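Local coordinates for protein toxin 2A (Paenibacillus larvae, PDB 5URP) that is an ADP-ribosyltransferase toxin and virulence factor, which probably transfers ADP-ribose from NAD+ onto a target protein of the host, at residues K45-E50 and L92-L97; K39-W44 and V179-Y184. One frame throughout, in Å; residues are numbered along the deposited sequence.

Contact 1 (K45-E50 and L92-L97)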
ATOM      1  N   LYS A  45      12.270  15.122  -4.828  1.00 28.61           N
ATOM      2  CA  LYS A  45      13.671  14.710  -4.802  1.00 30.20           C
ATOM      3  C   LYS A  45      14.595  15.838  -4.362  1.00 31.95           C
ATOM      4  O   LYS A  45      15.641  15.578  -3.763  1.00 32.67           O
ATOM      5  CB  LYS A  45      14.119  14.162  -6.157  1.00 35.56           C
ATOM      6  CG  LYS A  45      14.464  15.134  -7.238  1.00 52.59           C
ATOM      7  CD  LYS A  45      15.177  14.355  -8.329  1.00 78.42           C
ATOM      8  CE  LYS A  45      15.936  15.212  -9.296  1.00107.23           C
ATOM      9  NZ  LYS A  45      16.860  14.357 -10.083  1.00129.51           N
ATOM     10  N   SER A  46      14.254  17.094  -4.655  1.00 33.57           N
ATOM     11  CA  SER A  46      15.151  18.169  -4.230  1.00 35.21           C
ATOM     12  C   SER A  46      15.119  18.411  -2.731  1.00 33.34           C
ATOM     13  O   SER A  46      15.928  19.215  -2.235  1.00 34.85           O
ATOM     14  CB  SER A  46      14.809  19.482  -4.928  1.00 37.77           C
ATOM     15  OG  SER A  46      13.440  19.738  -4.742  1.00 39.48           O
ATOM     16  N   THR A  47      14.183  17.803  -2.011  1.00 32.91           N
ATOM     17  CA  THR A  47      14.144  17.914  -0.557  1.00 32.54           C
ATOM     18  C   THR A  47      14.803  16.744   0.141  1.00 30.91           C
ATOM     19  O   THR A  47      15.116  16.855   1.330  1.00 30.21           O
ATOM     20  CB  THR A  47      12.701  18.025  -0.047  1.00 27.89           C
ATOM     21  OG1 THR A  47      12.048  16.763  -0.118  1.00 27.94           O
ATOM     22  CG2 THR A  47      11.930  19.137  -0.831  1.00 29.24           C
ATOM     23  N   LEU A  48      15.046  15.656  -0.581  1.00 26.42           N
ATOM     24  CA  LEU A  48      15.557  14.417  -0.010  1.00 24.88           C
ATOM     25  C   LEU A  48      17.069  14.453   0.138  1.00 28.77           C
ATOM     26  O   LEU A  48      17.778  14.986  -0.722  1.00 29.59           O
ATOM     27  CB  LEU A  48      15.182  13.232  -0.895  1.00 25.63           C
ATOM     28  CG  LEU A  48      13.730  12.776  -0.902  1.00 25.69           C
ATOM     29  CD1 LEU A  48      13.548  11.717  -1.993  1.00 24.88           C
ATOM     30  CD2 LEU A  48      13.355  12.218   0.461  1.00 28.41           C
ATOM     31  N   THR A  49      17.561  13.883   1.235  1.00 27.04           N
ATOM     32  CA  THR A  49      19.002  13.736   1.412  1.00 27.36           C
ATOM     33  C   THR A  49      19.439  12.441   0.733  1.00 24.43           C
ATOM     34  O   THR A  49      18.639  11.553   0.489  1.00 24.95           O
ATOM     35  CB  THR A  49      19.402  13.651   2.878  1.00 27.62           C
ATOM     36  OG1 THR A  49      18.903  12.409   3.386  1.00 26.73           O
ATOM     37  CG2 THR A  49      18.848  14.814   3.697  1.00 29.89           C
ATOM     38  N   GLU A  50      20.742  12.332   0.469  1.00 32.01           N
ATOM     39  CA  GLU A  50      21.238  11.109  -0.169  1.00 32.50           C
ATOM     40  C   GLU A  50      20.960   9.876   0.689  1.00 26.22           C
ATOM     41  O   GLU A  50      20.602   8.813   0.161  1.00 26.30           O
ATOM     42  CB  GLU A  50      22.732  11.250  -0.480  1.00 39.15           C
ATOM     43  CG  GLU A  50      23.026  12.298  -1.548  1.00 57.22           C
ATOM     44  CD  GLU A  50      22.282  12.041  -2.853  1.00 58.62           C
ATOM     45  OE1 GLU A  50      22.449  10.947  -3.441  1.00 53.79           O
ATOM     46  OE2 GLU A  50      21.515  12.928  -3.286  1.00 57.06           O
ATOM     47  N   LEU A  92       9.144  10.756   4.118  1.00 28.60           N
ATOM     48  CA  LEU A  92       7.780  10.785   3.608  1.00 26.53           C
ATOM     49  C   LEU A  92       7.010  12.039   4.012  1.00 25.51           C
ATOM     50  O   LEU A  92       6.073  12.408   3.307  1.00 26.17           O
ATOM     51  CB  LEU A  92       7.033   9.545   4.058  1.00 25.73           C
ATOM     52  CG  LEU A  92       7.562   8.247   3.434  1.00 23.63           C
ATOM     53  CD1 LEU A  92       6.891   7.030   4.072  1.00 25.36           C
ATOM     54  CD2 LEU A  92       7.385   8.149   1.903  1.00 25.67           C
ATOM     55  N   ILE A  93       7.389  12.715   5.096  1.00 30.53           N
ATOM     56  CA  ILE A  93       6.698  13.969   5.435  1.00 35.03           C
ATOM     57  C   ILE A  93       7.165  15.141   4.591  1.00 31.59           C
ATOM     58  O   ILE A  93       6.615  16.247   4.710  1.00 31.06           O
ATOM     59  CB  ILE A  93       6.818  14.270   6.940  1.00 35.05           C
ATOM     60  CG1 ILE A  93       8.274  14.454   7.373  1.00 32.73           C
ATOM     61  CG2 ILE A  93       6.126  13.145   7.697  1.00 37.14           C
ATOM     62  CD1 ILE A  93       8.430  14.845   8.835  1.00 35.44           C
ATOM     63  N   LYS A  94       8.119  14.930   3.697  1.00 23.96           N
ATOM     64  CA  LYS A  94       8.585  15.959   2.786  1.00 26.16           C
ATOM     65  C   LYS A  94       7.768  16.045   1.499  1.00 25.36           C
ATOM     66  O   LYS A  94       8.151  16.786   0.591  1.00 37.03           O
ATOM     67  CB  LYS A  94      10.046  15.723   2.430  1.00 27.60           C
ATOM     68  CG  LYS A  94      10.965  15.696   3.635  1.00 28.12           C
ATOM     69  CD  LYS A  94      12.404  15.658   3.196  1.00 31.40           C
ATOM     70  CE  LYS A  94      13.342  15.676   4.383  1.00 31.90           C
ATOM     71  NZ  LYS A  94      14.774  15.691   3.972  1.00 34.27           N
ATOM     72  N   THR A  95       6.679  15.311   1.377  1.00 36.32           N
ATOM     73  CA  THR A  95       5.873  15.496   0.188  1.00 35.48           C
ATOM     74  C   THR A  95       4.401  15.440   0.552  1.00 34.24           C
ATOM     75  O   THR A  95       4.010  14.984   1.621  1.00 36.58           O
ATOM     76  CB  THR A  95       6.274  14.495  -0.896  1.00 43.97           C
ATOM     77  OG1 THR A  95       5.696  14.880  -2.165  1.00 39.85           O
ATOM     78  CG2 THR A  95       5.896  13.077  -0.461  1.00 35.02           C
ATOM     79  N   LYS A  96       3.602  16.028  -0.319  1.00 33.63           N
ATOM     80  CA  LYS A  96       2.179  16.224  -0.107  1.00 32.84           C
ATOM     81  C   LYS A  96       1.534  16.105  -1.477  1.00 32.15           C
ATOM     82  O   LYS A  96       2.030  16.701  -2.437  1.00 33.61           O
ATOM     83  CB  LYS A  96       1.885  17.613   0.505  1.00 35.21           C
ATOM     84  CG  LYS A  96       1.538  17.613   1.975  1.00 35.40           C
ATOM     85  CD  LYS A  96       1.009  18.959   2.414  1.00 37.85           C
ATOM     86  CE  LYS A  96       0.329  18.864   3.752  1.00 50.25           C
ATOM     87  NZ  LYS A  96       1.330  19.013   4.846  1.00 62.88           N
ATOM     88  N   LEU A  97       0.444  15.359  -1.570  1.00 30.29           N
ATOM     89  CA  LEU A  97      -0.222  15.200  -2.858  1.00 29.90           C
ATOM     90  C   LEU A  97      -0.885  16.503  -3.267  1.00 32.05           C
ATOM     91  O   LEU A  97      -1.607  17.108  -2.474  1.00 32.80           O
ATOM     92  CB  LEU A  97      -1.284  14.107  -2.807  1.00 27.76           C
ATOM     93  CG  LEU A  97      -0.742  12.698  -2.613  1.00 25.86           C
ATOM     94  CD1 LEU A  97      -1.922  11.737  -2.591  1.00 27.77           C
ATOM     95  CD2 LEU A  97       0.265  12.352  -3.709  1.00 30.85           C
TER
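Thr47 and Lys94 bring the two backbones closest, with their CA atoms 6.8 Å apart. Residues 45-50 link the end of helix 30-45 to helix 50-61. Residues 92-97 leave helix 79-92 through a type I beta turn from Leu92 to Thr95. Lys94 sits at the third position of that turn and does nearly all the reaching. Its CG stands anti to its own carbonyl carbon (chi1 -58°), and the chain beyond is fully extended, running past Thr47 in the opposite direction to that side chain. Thr47 OG1 lies against the start of the chain, 3.4 Å from Lys94 CB, and makes its own hydrogen bond back to the carbonyl of Trp44. At the far end Lys94 NZ donates to Thr47 O over 2.9 Å; the C=O...N angle is 144° and the nitrogen is tilted 29° from the carbonyl plane. In this ADP-ribosyltransferase fold the bond ties the link between helices 30-45 and 50-61 to the connection from helix 79-92 to strand 101-107. Thr49, the N-cap of helix 50-61, crosses the lysine at about a right angle, with CG2 4.2 Å from NZ. Glu52 gives that ammonium a salt bridge and also accepts from Thr49 N.

Contact 2 (K39-W44 and V179-Y184)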
ATOM      1  N   LYS A  39       6.173  13.768 -11.858  1.00 41.63           N
ATOM      2  CA  LYS A  39       6.038  15.173 -11.469  1.00 40.63           C
ATOM      3  C   LYS A  39       6.033  15.325  -9.957  1.00 39.58           C
ATOM      4  O   LYS A  39       6.623  16.271  -9.420  1.00 38.17           O
ATOM      5  CB  LYS A  39       4.757  15.756 -12.055  1.00 45.99           C
ATOM      6  CG  LYS A  39       4.817  15.974 -13.546  1.00 56.98           C
ATOM      7  CD  LYS A  39       3.507  16.536 -14.028  1.00 59.80           C
ATOM      8  CE  LYS A  39       3.404  16.499 -15.533  1.00 63.42           C
ATOM      9  NZ  LYS A  39       2.579  17.664 -15.998  1.00 59.73           N
ATOM     10  N   GLU A  40       5.354  14.416  -9.258  1.00 38.60           N
ATOM     11  CA  GLU A  40       5.399  14.408  -7.804  1.00 39.98           C
ATOM     12  C   GLU A  40       6.812  14.096  -7.307  1.00 38.76           C
ATOM     13  O   GLU A  40       7.309  14.765  -6.389  1.00 35.75           O
ATOM     14  CB  GLU A  40       4.352  13.414  -7.265  1.00 34.25           C
ATOM     15  CG  GLU A  40       2.862  13.862  -7.508  1.00 34.45           C
ATOM     16  CD  GLU A  40       2.243  14.715  -6.357  1.00 43.64           C
ATOM     17  OE1 GLU A  40       2.724  14.620  -5.211  1.00 29.70           O
ATOM     18  OE2 GLU A  40       1.247  15.449  -6.596  1.00 39.44           O
ATOM     19  N   TYR A  41       7.495  13.114  -7.929  1.00 29.41           N
ATOM     20  CA  TYR A  41       8.848  12.761  -7.488  1.00 33.59           C
ATOM     21  C   TYR A  41       9.821  13.903  -7.757  1.00 35.18           C
ATOM     22  O   TYR A  41      10.709  14.172  -6.941  1.00 32.56           O
ATOM     23  CB  TYR A  41       9.372  11.470  -8.159  1.00 31.29           C
ATOM     24  CG  TYR A  41      10.790  11.141  -7.699  1.00 30.80           C
ATOM     25  CD1 TYR A  41      11.017  10.633  -6.436  1.00 29.94           C
ATOM     26  CD2 TYR A  41      11.902  11.419  -8.490  1.00 33.21           C
ATOM     27  CE1 TYR A  41      12.288  10.393  -5.964  1.00 30.40           C
ATOM     28  CE2 TYR A  41      13.207  11.153  -8.029  1.00 33.97           C
ATOM     29  CZ  TYR A  41      13.380  10.658  -6.750  1.00 36.33           C
ATOM     30  OH  TYR A  41      14.636  10.414  -6.223  1.00 37.84           O
ATOM     31  N   SER A  42       9.677  14.572  -8.904  1.00 37.00           N
ATOM     32  CA  SER A  42      10.612  15.633  -9.257  1.00 39.81           C
ATOM     33  C   SER A  42      10.650  16.702  -8.176  1.00 37.21           C
ATOM     34  O   SER A  42      11.713  17.257  -7.873  1.00 39.42           O
ATOM     35  CB  SER A  42      10.221  16.231 -10.606  1.00 47.97           C
ATOM     36  OG  SER A  42      11.109  17.265 -10.966  1.00 68.40           O
ATOM     37  N   LYS A  43       9.504  17.020  -7.591  1.00 38.42           N
ATOM     38  CA  LYS A  43       9.502  18.050  -6.557  1.00 40.24           C
ATOM     39  C   LYS A  43      10.045  17.492  -5.248  1.00 37.65           C
ATOM     40  O   LYS A  43      10.826  18.151  -4.557  1.00 39.85           O
ATOM     41  CB  LYS A  43       8.084  18.614  -6.399  1.00 38.74           C
ATOM     42  CG  LYS A  43       7.591  19.307  -7.660  1.00 38.68           C
ATOM     43  CD  LYS A  43       6.203  19.910  -7.503  1.00 44.46           C
ATOM     44  CE  LYS A  43       5.794  20.681  -8.753  1.00 52.58           C
ATOM     45  NZ  LYS A  43       4.444  21.311  -8.631  1.00 57.94           N
ATOM     46  N   TRP A  44       9.692  16.252  -4.932  1.00 32.34           N
ATOM     47  CA  TRP A  44      10.153  15.613  -3.708  1.00 34.08           C
ATOM     48  C   TRP A  44      11.668  15.464  -3.682  1.00 36.04           C
ATOM     49  O   TRP A  44      12.303  15.650  -2.634  1.00 32.68           O
ATOM     50  CB  TRP A  44       9.479  14.253  -3.607  1.00 33.18           C
ATOM     51  CG  TRP A  44       9.647  13.499  -2.351  1.00 25.88           C
ATOM     52  CD1 TRP A  44       9.871  14.009  -1.089  1.00 27.46           C
ATOM     53  CD2 TRP A  44       9.539  12.092  -2.201  1.00 25.15           C
ATOM     54  NE1 TRP A  44       9.909  12.986  -0.187  1.00 23.16           N
ATOM     55  CE2 TRP A  44       9.734  11.791  -0.842  1.00 22.81           C
ATOM     56  CE3 TRP A  44       9.313  11.032  -3.097  1.00 25.40           C
ATOM     57  CZ2 TRP A  44       9.674  10.498  -0.352  1.00 21.84           C
ATOM     58  CZ3 TRP A  44       9.274   9.738  -2.615  1.00 24.97           C
ATOM     59  CH2 TRP A  44       9.472   9.471  -1.249  1.00 23.68           C
ATOM     60  N   VAL A 179       7.916   6.527  -5.448  1.00 19.69           N
ATOM     61  CA  VAL A 179       9.291   6.081  -5.290  1.00 20.05           C
ATOM     62  C   VAL A 179       9.831   5.318  -6.502  1.00 19.97           C
ATOM     63  O   VAL A 179      10.998   4.935  -6.474  1.00 21.89           O
ATOM     64  CB  VAL A 179       9.467   5.229  -4.010  1.00 19.83           C
ATOM     65  CG1 VAL A 179       9.103   6.036  -2.736  1.00 20.08           C
ATOM     66  CG2 VAL A 179       8.664   3.939  -4.075  1.00 20.20           C
ATOM     67  N   ASP A 180       9.046   5.132  -7.560  1.00 22.87           N
ATOM     68  CA  ASP A 180       9.509   4.327  -8.695  1.00 21.85           C
ATOM     69  C   ASP A 180      10.849   4.774  -9.266  1.00 23.55           C
ATOM     70  O   ASP A 180      11.636   3.907  -9.683  1.00 23.85           O
ATOM     71  CB  ASP A 180       8.437   4.351  -9.797  1.00 22.51           C
ATOM     72  CG  ASP A 180       8.691   3.302 -10.872  1.00 21.33           C
ATOM     73  OD1 ASP A 180       8.338   2.134 -10.622  1.00 21.83           O
ATOM     74  OD2 ASP A 180       9.228   3.672 -11.943  1.00 23.92           O
ATOM     75  N   PRO A 181      11.167   6.070  -9.346  1.00 23.42           N
ATOM     76  CA  PRO A 181      12.446   6.454  -9.956  1.00 26.69           C
ATOM     77  C   PRO A 181      13.670   6.021  -9.168  1.00 27.72           C
ATOM     78  O   PRO A 181      14.767   5.997  -9.750  1.00 27.69           O
ATOM     79  CB  PRO A 181      12.340   7.980 -10.058  1.00 27.58           C
ATOM     80  CG  PRO A 181      10.857   8.252 -10.096  1.00 26.88           C
ATOM     81  CD  PRO A 181      10.282   7.238  -9.143  1.00 26.78           C
ATOM     82  N   ILE A 182      13.532   5.674  -7.882  1.00 23.35           N
ATOM     83  CA  ILE A 182      14.646   5.146  -7.095  1.00 23.49           C
ATOM     84  C   ILE A 182      14.347   3.764  -6.533  1.00 24.03           C
ATOM     85  O   ILE A 182      15.147   3.219  -5.770  1.00 23.19           O
ATOM     86  CB  ILE A 182      15.079   6.111  -5.971  1.00 23.57           C
ATOM     87  CG1 ILE A 182      13.928   6.382  -4.984  1.00 25.25           C
ATOM     88  CG2 ILE A 182      15.634   7.406  -6.566  1.00 26.45           C
ATOM     89  CD1 ILE A 182      14.388   7.153  -3.720  1.00 27.35           C
ATOM     90  N   SER A 183      13.279   3.130  -6.994  1.00 23.09           N
ATOM     91  CA  SER A 183      12.935   1.819  -6.495  1.00 21.93           C
ATOM     92  C   SER A 183      13.903   0.789  -7.055  1.00 22.38           C
ATOM     93  O   SER A 183      14.414   0.927  -8.162  1.00 23.57           O
ATOM     94  CB  SER A 183      11.535   1.419  -6.932  1.00 22.19           C
ATOM     95  OG  SER A 183      11.273   0.094  -6.483  1.00 22.17           O
ATOM     96  N   TYR A 184      14.107  -0.253  -6.274  1.00 22.74           N
ATOM     97  CA  TYR A 184      14.849  -1.418  -6.742  1.00 23.57           C
ATOM     98  C   TYR A 184      14.094  -2.181  -7.830  1.00 22.70           C
ATOM     99  O   TYR A 184      14.723  -2.970  -8.573  1.00 23.24           O
ATOM    100  CB  TYR A 184      15.136  -2.317  -5.551  1.00 23.21           C
ATOM    101  CG  TYR A 184      16.113  -3.415  -5.864  1.00 24.02           C
ATOM    102  CD1 TYR A 184      17.460  -3.167  -5.874  1.00 25.16           C
ATOM    103  CD2 TYR A 184      15.681  -4.699  -6.167  1.00 24.48           C
ATOM    104  CE1 TYR A 184      18.382  -4.186  -6.177  1.00 26.66           C
ATOM    105  CE2 TYR A 184      16.568  -5.711  -6.482  1.00 25.80           C
ATOM    106  CZ  TYR A 184      17.923  -5.459  -6.485  1.00 27.00           C
ATOM    107  OH  TYR A 184      18.834  -6.433  -6.776  1.00 28.67           O
TER
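Tyr41 and Trp44, one helical turn apart on helix 30-45, pack on the loop that follows strand 177-178 in the ADP-ribosyltransferase fold, so an N-terminal helix is laid against a connection of the three-stranded sheet. The loop turns tightly here, with Ile182 N bonded to Val179 O. No hydrogen bond crosses between the segments. The CH-pi part belongs to Pro181, whose CB lies over one face of the Tyr41 phenol, 4.1 Å from the ring centroid and 23° off the normal, displaced toward the rim. With chi1 at 179°, the Tyr41 ring stands opposite the main-chain nitrogen and swings out from the helix to the proline. Apolar packing adds to this. Pro181 CG rests 3.7 Å from Tyr41 CD2, and the Ile182 side chain runs at about a right angle to that of Tyr41, its CG2 4.0 Å from Tyr41 CZ. Deeper in, Val179 CG1 comes to the edge of the indole in its plane, 3.7 Å from Trp44 CZ3. Ile56 of helix 50-61 also touches Trp44, Val179 and Ile182, and Trp44 NE1 is satisfied by the carbonyl of Ala91. A methyl-to-hydroxyl approach completes the contact at the phenol's far end, Ile182 CG2 standing 3.2 Å from Tyr41 OH.

How the contacts relate
Helix 30-45 links the two contacts: contact 2 uses its last turns, contact 1 the exit from it, and their centres lie 9 Å apart. Contact 2 is the more buried, an aromatic and aliphatic interface without a polar bond between its segments. Contact 1 is partly buried and depends on a lysine shared between a main-chain carbonyl and the carboxylate of Glu52. Trp44 joins them, since Thr95 CB packs 3.6 Å from Trp44 CD1 while the other end of the indole faces the 179-184 loop. Helix 50-61 also serves both, starting beside contact 1 and packing on contact 2 further along. Along the chain, contact 1 is nested inside the loop that contact 2 closes.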